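Congerin-2 (Conger myriaster, PDB 1IS3) binds beta-galactosides such as lactose as a homodimeric galectin of the conger eel, although its physiological role is not yet known. Local coordinates at residues I90-T94 with H95-I99. Residues are numbered along the deposited sequence; the frame is centred on the assembly and turned at random. Where two conformers were deposited one is given.
Sequences ITFDT and HTFYI
The side chains of Phe92 and Phe97 run alongside each other with their rings set obliquely, 5.5 Å between centroids and planes 39° apart, while CG2 of Ile90 reaches the edge of the Phe97 ring. On the opposite face of the sheet, the Tyr98 ring has CG2 of Thr96 over one face, displaced toward the rim, and Asp93 OD1 at its edge, in plane, the carboxylate standing nearly upright to the ring at 79°. These groups decorate a beta hairpin of the galectin beta-sandwich, formed by strands 85-92 and 96-100, and illustrate how such a hairpin serves two environments. Ile90, Phe92, Phe97 and Ile99 face the interior, where Met43 of strand 40-48 in the other sheet meets Ile90 and Phe97, and Phe11 and Phe118 pack edge-to-face on Phe92. A chi1 of 65° swings the Phe92 ring away from the returning strand, so that CB makes the closest approach, 3.7 Å from Phe97 CD1. Thr91 and Tyr98 form a hydrogen-bonded pair through both backbone bonds, and beyond the non-hydrogen-bonded pair Phe92-Phe97 the N of Asp93 donates to Thr96 O at 3.0 Å. At the turn, Asp93 bends its carboxylate back to grip the returning chain. Two backbone amides share one oxygen there, partly offsetting its charge if, as is likely, the acid is ionised: Thr96 N meets Asp93 OD2 nearly along its C-O axis at 2.9 Å, whereas His95 N approaches Asp93 OD2 from above the carboxylate plane, also at 2.9 Å.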
loop_
_atom_site.group_PDB
_atom_site.type_symbol
_atom_site.label_atom_id
_atom_site.label_comp_id
_atom_site.label_asym_id
_atom_site.label_seq_id
_atom_site.Cartn_x
_atom_site.Cartn_y
_atom_site.Cartn_z
ATOM N N ILE A 90 -3.539 4.837 12.710
ATOM C CA ILE A 90 -4.971 5.051 12.655
ATOM C C ILE A 90 -5.694 3.721 12.841
ATOM O O ILE A 90 -5.278 2.687 12.289
ATOM C CB ILE A 90 -5.344 5.695 11.279
ATOM C CG1 ILE A 90 -4.590 7.002 11.084
ATOM C CG2 ILE A 90 -6.872 5.896 11.189
ATOM C CD1 ILE A 90 -4.705 7.590 9.672
ATOM N N THR A 91 -6.748 3.714 13.636
ATOM C CA THR A 91 -7.657 2.585 13.716
ATOM C C THR A 91 -9.062 3.203 13.825
ATOM O O THR A 91 -9.175 4.436 13.973
ATOM C CB THR A 91 -7.320 1.695 14.956
ATOM O OG1 THR A 91 -5.927 1.509 14.922
ATOM C CG2 THR A 91 -8.014 0.333 14.950
ATOM N N PHE A 92 -10.131 2.409 13.750
ATOM C CA PHE A 92 -11.452 2.989 13.816
ATOM C C PHE A 92 -12.486 1.956 14.194
ATOM O O PHE A 92 -12.240 0.738 14.069
ATOM C CB PHE A 92 -11.832 3.623 12.453
ATOM C CG PHE A 92 -11.985 2.655 11.283
ATOM C CD1 PHE A 92 -10.875 2.296 10.523
ATOM C CD2 PHE A 92 -13.247 2.099 10.979
ATOM C CE1 PHE A 92 -11.026 1.382 9.472
ATOM C CE2 PHE A 92 -13.386 1.191 9.927
ATOM C CZ PHE A 92 -12.277 0.833 9.177
ATOM N N ASP A 93 -13.604 2.429 14.751
ATOM C CA ASP A 93 -14.735 1.534 14.873
ATOM C C ASP A 93 -15.868 2.208 14.114
ATOM O O ASP A 93 -15.608 3.212 13.446
ATOM C CB ASP A 93 -15.112 1.308 16.334
ATOM C CG ASP A 93 -15.383 2.527 17.193
ATOM O OD1 ASP A 93 -15.189 2.377 18.393
ATOM O OD2 ASP A 93 -15.759 3.581 16.687
ATOM N N THR A 94 -17.147 1.804 14.262
ATOM C CA THR A 94 -18.170 2.461 13.429
ATOM C C THR A 94 -18.525 3.868 13.809
ATOM O O THR A 94 -19.222 4.570 13.092
ATOM C CB THR A 94 -19.510 1.716 13.378
ATOM O OG1 THR A 94 -19.878 1.438 14.721
ATOM C CG2 THR A 94 -19.430 0.521 12.416
ATOM N N HIS A 95 -18.035 4.291 14.967
ATOM C CA HIS A 95 -18.326 5.639 15.429
ATOM C C HIS A 95 -17.194 6.644 15.409
ATOM O O HIS A 95 -17.458 7.848 15.306
ATOM C CB HIS A 95 -18.850 5.606 16.855
ATOM C CG HIS A 95 -20.203 4.937 16.875
ATOM N ND1 HIS A 95 -20.528 3.738 17.354
ATOM C CD2 HIS A 95 -21.317 5.485 16.276
ATOM C CE1 HIS A 95 -21.801 3.539 17.046
ATOM N NE2 HIS A 95 -22.258 4.597 16.402
ATOM N N THR A 96 -15.942 6.165 15.462
ATOM C CA THR A 96 -14.812 7.039 15.723
ATOM C C THR A 96 -13.550 6.603 14.991
ATOM O O THR A 96 -13.262 5.395 15.053
ATOM C CB THR A 96 -14.473 7.045 17.255
ATOM O OG1 THR A 96 -15.690 7.306 17.942
ATOM C CG2 THR A 96 -13.379 8.035 17.627
ATOM N N PHE A 97 -12.809 7.536 14.383
ATOM C CA PHE A 97 -11.426 7.311 13.956
ATOM C C PHE A 97 -10.504 7.709 15.105
ATOM O O PHE A 97 -10.637 8.785 15.684
ATOM C CB PHE A 97 -10.979 8.148 12.756
ATOM C CG PHE A 97 -11.633 7.672 11.454
ATOM C CD1 PHE A 97 -10.964 6.742 10.660
ATOM C CD2 PHE A 97 -12.864 8.193 11.058
ATOM C CE1 PHE A 97 -11.524 6.328 9.461
ATOM C CE2 PHE A 97 -13.428 7.778 9.853
ATOM C CZ PHE A 97 -12.754 6.846 9.061
ATOM N N TYR A 98 -9.579 6.817 15.432
ATOM C CA TYR A 98 -8.600 7.030 16.497
ATOM C C TYR A 98 -7.234 7.204 15.833
ATOM O O TYR A 98 -6.731 6.250 15.197
ATOM C CB TYR A 98 -8.584 5.816 17.423
ATOM C CG TYR A 98 -9.863 5.681 18.222
ATOM C CD1 TYR A 98 -10.812 4.730 17.846
ATOM C CD2 TYR A 98 -10.052 6.486 19.349
ATOM C CE1 TYR A 98 -11.977 4.554 18.608
ATOM C CE2 TYR A 98 -11.212 6.313 20.117
ATOM C CZ TYR A 98 -12.152 5.347 19.739
ATOM O OH TYR A 98 -13.282 5.132 20.494
ATOM N N ILE A 99 -6.661 8.395 15.978
ATOM C CA ILE A 99 -5.406 8.738 15.335
ATOM C C ILE A 99 -4.358 8.957 16.422
ATOM O O ILE A 99 -4.638 9.662 17.404
ATOM C CB ILE A 99 -5.602 10.028 14.483
ATOM C CG1 ILE A 99 -6.673 9.867 13.417
ATOM C CG2 ILE A 99 -4.302 10.333 13.761
ATOM C CD1 ILE A 99 -7.499 11.151 13.267
#